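Local coordinates for N-acetylmuramoyl-L-alanine amidase domain-containing protein SAOUHSC_02979 (Staphylococcus aureus, PDB 5T1Q) that probably acts as a secreted peptidoglycan hydrolase with amidase activity, this chain being the C-terminal part with a glucosaminidase-family region followed by a CHAP domain, at residues 77-82 with 169-174; 107-112 with 150-155. One frame throughout, in Å; residues are numbered along the deposited sequence.

The two contacts, both in the glucosaminidase-family region, differ in depth and in what crosses between their segments. Interaction 1, at 77-82 with 169-174, is only partly buried and joins the turn between helices 58-78 and 82-93 to the loop ahead of helix 178-185 through hydrogen bonds, two bridging waters and a lysine chain laid over a tyrosine ring. Interaction 2, at 107-112 with 150-155, is buried throughout, and there a loop meets one part of helix 145-158 by apolar packing of rings and aliphatic branches. Their centres lie 15 Å apart, and they meet where Ile80 CD1 packs 3.8 Å from Ser153 CA, so helix 145-158 takes part in both neighbourhoods.

Interaction 1: 77-82 with 169-174; sequences DNDIYA and PTWKSE
Lys172, Asp79 and Tyr81 carry most of this contact, each using a different part of itself. The backbone of Lys172 is hydrogen-bonded to that of Asp79: its N donates to Asp79 O at 3.1 Å in a nearly straight bond (178°), although the donor stands above the carbonyl plane. Asp79, at positive phi just past helix 58-78, adds its carboxylate. With CG trans to the backbone N (chi1 -165°), OD2 takes the hydroxyl of Ser173 OG at 2.8 Å through its syn lone pair, while OD1 receives a weak bond from Ser173 N.

The lysine side chain runs extended and obliquely over one face of Tyr81, CG lying 3.8 Å from the ring centroid, offset toward the rim, in a CH-pi contact. Beyond the ring, Lys172 NZ reaches Asp212 O and a water that also joins Ile80 O and Ala82 N. At the tyrosine's edge, Thr170 O lies in the ring plane, and a second water links it to Tyr81 N; the phenol OH is bonded to Ala175 O.

Tyr81 is the N-cap residue of helix 82-93. Direct bonds and two waters thus join the interhelical turn to 169-174, with the lysine chain on the tyrosine face as the apolar part.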
loop_
_atom_site.group_PDB
_atom_site.type_symbol
_atom_site.label_atom_id
_atom_site.label_comp_id
_atom_site.label_asym_id
_atom_site.label_seq_id
_atom_site.Cartn_x
_atom_site.Cartn_y
_atom_site.Cartn_z
ATOM N N ASP A 77 -3.534 27.003 10.628
ATOM C CA ASP A 77 -4.683 27.385 11.453
ATOM C C ASP A 77 -4.935 26.459 12.646
ATOM O O ASP A 77 -5.157 26.930 13.758
ATOM C CB ASP A 77 -5.964 27.478 10.596
ATOM C CG ASP A 77 -5.925 28.631 9.572
ATOM O OD1 ASP A 77 -4.999 29.479 9.608
ATOM O OD2 ASP A 77 -6.848 28.700 8.730
ATOM N N ASN A 78 -4.880 25.150 12.416
ATOM C CA ASN A 78 -5.186 24.173 13.458
ATOM C C ASN A 78 -3.989 23.522 14.159
ATOM O O ASN A 78 -4.176 22.541 14.854
ATOM C CB ASN A 78 -6.105 23.107 12.870
ATOM C CG ASN A 78 -7.444 23.673 12.445
ATOM O OD1 ASN A 78 -8.193 24.195 13.261
ATOM N ND2 ASN A 78 -7.760 23.551 11.165
ATOM N N ASP A 79 -2.779 24.062 13.997
ATOM C CA ASP A 79 -1.586 23.515 14.679
ATOM C C ASP A 79 -1.244 22.062 14.260
ATOM O O ASP A 79 -0.902 21.222 15.097
ATOM C CB ASP A 79 -1.796 23.596 16.208
ATOM C CG ASP A 79 -0.519 23.396 17.002
ATOM O OD1 ASP A 79 0.566 23.732 16.490
ATOM O OD2 ASP A 79 -0.611 22.937 18.165
ATOM N N ILE A 80 -1.335 21.780 12.962
ATOM C CA ILE A 80 -1.068 20.440 12.411
ATOM C C ILE A 80 0.051 20.488 11.362
ATOM O O ILE A 80 0.162 21.462 10.609
ATOM C CB ILE A 80 -2.357 19.858 11.761
ATOM C CG1 ILE A 80 -3.426 19.616 12.834
ATOM C CG2 ILE A 80 -2.071 18.559 11.001
ATOM C CD1 ILE A 80 -4.779 19.197 12.291
ATOM N N TYR A 81 0.896 19.452 11.342
ATOM C CA TYR A 81 1.921 19.331 10.299
ATOM C C TYR A 81 1.223 18.965 9.000
ATOM O O TYR A 81 0.646 17.879 8.887
ATOM C CB TYR A 81 2.940 18.231 10.603
ATOM C CG TYR A 81 4.014 18.601 11.589
ATOM C CD1 TYR A 81 5.178 19.262 11.167
ATOM C CD2 TYR A 81 3.913 18.245 12.922
ATOM C CE1 TYR A 81 6.183 19.593 12.066
ATOM C CE2 TYR A 81 4.913 18.573 13.829
ATOM C CZ TYR A 81 6.040 19.245 13.400
ATOM O OH TYR A 81 7.019 19.563 14.312
ATOM N N ALA A 82 1.262 19.871 8.029
ATOM C CA ALA A 82 0.678 19.617 6.716
ATOM C C ALA A 82 1.352 18.395 6.071
ATOM O O ALA A 82 0.723 17.624 5.344
ATOM C CB ALA A 82 0.842 20.844 5.829
ATOM N N PRO A 169 -0.218 14.372 20.879
ATOM C CA PRO A 169 1.226 14.310 20.583
ATOM C C PRO A 169 1.638 14.540 19.105
ATOM O O PRO A 169 2.832 14.660 18.836
ATOM C CB PRO A 169 1.609 12.891 21.016
ATOM C CG PRO A 169 0.617 12.547 22.078
ATOM C CD PRO A 169 -0.664 13.180 21.631
ATOM N N THR A 170 0.692 14.565 18.163
ATOM C CA THR A 170 1.029 14.855 16.758
ATOM C C THR A 170 0.925 16.350 16.480
ATOM O O THR A 170 1.355 16.814 15.419
ATOM C CB THR A 170 0.127 14.130 15.743
ATOM O OG1 THR A 170 -1.196 14.672 15.783
ATOM C CG2 THR A 170 0.102 12.620 15.995
ATOM N N TRP A 171 0.342 17.095 17.432
ATOM C CA TRP A 171 0.185 18.544 17.313
ATOM C C TRP A 171 1.562 19.147 17.208
ATOM O O TRP A 171 2.492 18.696 17.873
ATOM C CB TRP A 171 -0.536 19.127 18.533
ATOM C CG TRP A 171 -1.975 18.732 18.689
ATOM C CD1 TRP A 171 -2.640 17.721 18.037
ATOM C CD2 TRP A 171 -2.878 19.219 19.685
ATOM N NE1 TRP A 171 -3.927 17.622 18.508
ATOM C CE2 TRP A 171 -4.096 18.522 19.527
ATOM C CE3 TRP A 171 -2.788 20.208 20.674
ATOM C CZ2 TRP A 171 -5.214 18.779 20.322
ATOM C CZ3 TRP A 171 -3.904 20.465 21.466
ATOM C CH2 TRP A 171 -5.100 19.754 21.282
ATOM N N LYS A 172 1.669 20.190 16.400
ATOM C CA LYS A 172 2.954 20.847 16.126
ATOM C C LYS A 172 3.596 21.385 17.416
ATOM O O LYS A 172 4.798 21.253 17.620
ATOM C CB LYS A 172 2.730 21.966 15.104
ATOM C CG LYS A 172 3.855 22.191 14.115
ATOM C CD LYS A 172 3.358 23.098 13.003
ATOM C CE LYS A 172 4.371 23.243 11.892
ATOM N NZ LYS A 172 3.827 24.124 10.827
ATOM N N SER A 173 2.772 21.938 18.301
ATOM C CA SER A 173 3.242 22.462 19.586
ATOM C C SER A 173 3.732 21.376 20.568
ATOM O O SER A 173 4.407 21.690 21.542
ATOM C CB SER A 173 2.127 23.287 20.247
ATOM O OG SER A 173 0.943 22.524 20.396
ATOM N N GLU A 174 3.390 20.111 20.311
ATOM C CA GLU A 174 3.788 18.984 21.183
ATOM C C GLU A 174 4.898 18.109 20.596
ATOM O O GLU A 174 5.563 17.381 21.333
ATOM C CB GLU A 174 2.575 18.091 21.451
ATOM C CG GLU A 174 1.407 18.795 22.131
ATOM C CD GLU A 174 1.679 19.141 23.581
ATOM O OE1 GLU A 174 1.292 20.249 24.002
ATOM O OE2 GLU A 174 2.290 18.316 24.297
HETATM O O HOH W 1 1.878 22.806 8.997
HETATM O O HOH W 2 0.637 16.882 12.795
#

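Interaction 2: 107-112 with 150-155; sequences NLFGIK and KDYSDL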
loop_
_atom_site.group_PDB
_atom_site.type_symbol
_atom_site.label_atom_id
_atom_site.label_comp_id
_atom_site.label_asym_id
_atom_site.label_seq_id
_atom_site.Cartn_x
_atom_site.Cartn_y
_atom_site.Cartn_z
ATOM N N ASN A 107 -13.259 9.819 0.890
ATOM C CA ASN A 107 -12.562 9.648 2.171
ATOM C C ASN A 107 -11.066 9.431 1.876
ATOM O O ASN A 107 -10.641 8.343 1.488
ATOM C CB ASN A 107 -13.195 8.465 2.912
ATOM C CG ASN A 107 -12.669 8.272 4.329
ATOM O OD1 ASN A 107 -11.628 8.802 4.717
ATOM N ND2 ASN A 107 -13.406 7.498 5.115
ATOM N N LEU A 108 -10.283 10.485 2.067
ATOM C CA LEU A 108 -8.859 10.469 1.762
ATOM C C LEU A 108 -7.949 9.938 2.855
ATOM O O LEU A 108 -6.792 9.590 2.570
ATOM C CB LEU A 108 -8.390 11.885 1.447
ATOM C CG LEU A 108 -9.095 12.626 0.330
ATOM C CD1 LEU A 108 -8.420 13.976 0.163
ATOM C CD2 LEU A 108 -9.056 11.830 -0.962
ATOM N N PHE A 109 -8.448 9.862 4.084
ATOM C CA PHE A 109 -7.624 9.453 5.222
ATOM C C PHE A 109 -7.974 8.113 5.838
ATOM O O PHE A 109 -7.417 7.747 6.878
ATOM C CB PHE A 109 -7.689 10.554 6.284
ATOM C CG PHE A 109 -7.195 11.864 5.790
ATOM C CD1 PHE A 109 -8.039 12.719 5.105
ATOM C CD2 PHE A 109 -5.878 12.225 5.963
ATOM C CE1 PHE A 109 -7.575 13.918 4.609
ATOM C CE2 PHE A 109 -5.413 13.428 5.475
ATOM C CZ PHE A 109 -6.257 14.272 4.791
ATOM N N GLY A 110 -8.875 7.371 5.209
ATOM C CA GLY A 110 -9.286 6.072 5.740
ATOM C C GLY A 110 -9.877 6.154 7.137
ATOM O O GLY A 110 -9.611 5.302 7.987
ATOM N N ILE A 111 -10.687 7.180 7.374
ATOM C CA ILE A 111 -11.314 7.373 8.678
ATOM C C ILE A 111 -12.579 6.531 8.736
ATOM O O ILE A 111 -13.455 6.668 7.881
ATOM C CB ILE A 111 -11.646 8.852 8.949
ATOM C CG1 ILE A 111 -10.397 9.718 8.760
ATOM C CG2 ILE A 111 -12.196 9.032 10.367
ATOM C CD1 ILE A 111 -10.638 11.201 8.953
ATOM N N LYS A 112 -12.660 5.671 9.753
ATOM C CA LYS A 112 -13.813 4.788 9.966
ATOM C C LYS A 112 -14.995 5.521 10.614
ATOM O O LYS A 112 -14.823 6.593 11.181
ATOM C CB LYS A 112 -13.413 3.588 10.829
ATOM C CG LYS A 112 -12.487 2.598 10.122
ATOM C CD LYS A 112 -11.891 1.559 11.070
ATOM C CE LYS A 112 -12.941 0.681 11.724
ATOM N NZ LYS A 112 -12.338 -0.357 12.616
ATOM N N LYS A 150 -11.227 18.538 6.263
ATOM C CA LYS A 150 -11.749 19.189 7.474
ATOM C C LYS A 150 -11.961 18.142 8.583
ATOM O O LYS A 150 -11.588 18.366 9.740
ATOM C CB LYS A 150 -13.079 19.901 7.137
ATOM C CG LYS A 150 -13.845 20.596 8.269
ATOM C CD LYS A 150 -13.078 21.753 8.891
ATOM C CE LYS A 150 -14.017 22.817 9.456
ATOM N NZ LYS A 150 -14.997 22.321 10.463
ATOM N N ASP A 151 -12.512 16.986 8.214
ATOM C CA ASP A 151 -12.818 15.949 9.193
ATOM C C ASP A 151 -11.542 15.325 9.787
ATOM O O ASP A 151 -11.524 14.919 10.960
ATOM C CB ASP A 151 -13.736 14.890 8.587
ATOM C CG ASP A 151 -14.467 14.072 9.642
ATOM O OD1 ASP A 151 -14.794 14.630 10.709
ATOM O OD2 ASP A 151 -14.736 12.877 9.390
ATOM N N TYR A 152 -10.479 15.259 8.992
ATOM C CA TYR A 152 -9.191 14.763 9.490
ATOM C C TYR A 152 -8.666 15.700 10.565
ATOM O O TYR A 152 -8.244 15.257 11.627
ATOM C CB TYR A 152 -8.153 14.665 8.364
ATOM C CG TYR A 152 -6.735 14.432 8.870
ATOM C CD1 TYR A 152 -6.280 13.149 9.158
ATOM C CD2 TYR A 152 -5.864 15.502 9.078
ATOM C CE1 TYR A 152 -4.998 12.935 9.628
ATOM C CE2 TYR A 152 -4.581 15.301 9.552
ATOM C CZ TYR A 152 -4.153 14.016 9.824
ATOM O OH TYR A 152 -2.879 13.808 10.280
ATOM N N SER A 153 -8.681 17.000 10.267
ATOM C CA SER A 153 -8.201 18.012 11.207
ATOM C C SER A 153 -9.030 17.998 12.489
ATOM O O SER A 153 -8.483 18.161 13.574
ATOM C CB SER A 153 -8.228 19.404 10.580
ATOM O OG SER A 153 -9.550 19.787 10.260
ATOM N N ASP A 154 -10.336 17.775 12.359
ATOM C CA ASP A 154 -11.220 17.691 13.522
ATOM C C ASP A 154 -10.904 16.475 14.384
ATOM O O ASP A 154 -10.994 16.548 15.607
ATOM C CB ASP A 154 -12.697 17.672 13.101
ATOM C CG ASP A 154 -13.192 19.035 12.609
ATOM O OD1 ASP A 154 -12.411 20.013 12.627
ATOM O OD2 ASP A 154 -14.377 19.136 12.217
ATOM N N LEU A 155 -10.529 15.365 13.749
ATOM C CA LEU A 155 -10.182 14.149 14.485
ATOM C C LEU A 155 -8.913 14.354 15.305
ATOM O O LEU A 155 -8.873 14.009 16.487
ATOM C CB LEU A 155 -9.989 12.964 13.534
ATOM C CG LEU A 155 -9.671 11.611 14.184
ATOM C CD1 LEU A 155 -10.773 11.186 15.137
ATOM C CD2 LEU A 155 -9.457 10.560 13.112
#
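Phe109 and Tyr152 form an offset stack, the aromatic part of this buried contact. Their centroids are 4.4 Å apart and their planes differ by 22°; the closest approach is 3.4 Å, between Phe109 CD2 and Tyr152 CD1. The overlap is displaced along the tyrosine: its CB sits over the centre of the phenylalanine face, a CH-pi contact 3.8 Å from the centroid, while Phe109 CE2 lies toward the rim of the tyrosine face. Tyr152 CG is trans to the helix N (chi1 168°), a setting that carries the ring past Phe109 toward helix 82-93, where OH bonds to Gln88 OE1. Met85 of that helix touches both rings.

The aliphatic contacts belong to Ile111. Its CD1 rests 3.9 Å from Tyr152 CA, against the helix backbone itself, while CG2 meets Leu155 CD2 tip to tip at 4.2 Å, one turn further along.

Among polar bonds, those of Asn107 brace the loop internally: OD1 accepts from Ile111 N at 3.3 Å and weakly from Phe109 N, and ND2 donates to Ile111 O at 2.9 Å, a partner lying in the amide plane. Gly110 makes the turn at positive phi between the two residues that face the helix. Outward, Phe109 O bonds to Tyr189 OH, and Leu108 N to Ser148 OG, a polar link to helix 145-158. Asp151 OD2 forms a salt bridge with Arg140 and a hydrogen bond with the Tyr142 hydroxyl.

Loop 107-112 and residues 150-155 thus meet by apolar surfaces, while Asn107 OD1 and ND2, Tyr152 OH and Asp151 OD2 find partners away from the interface.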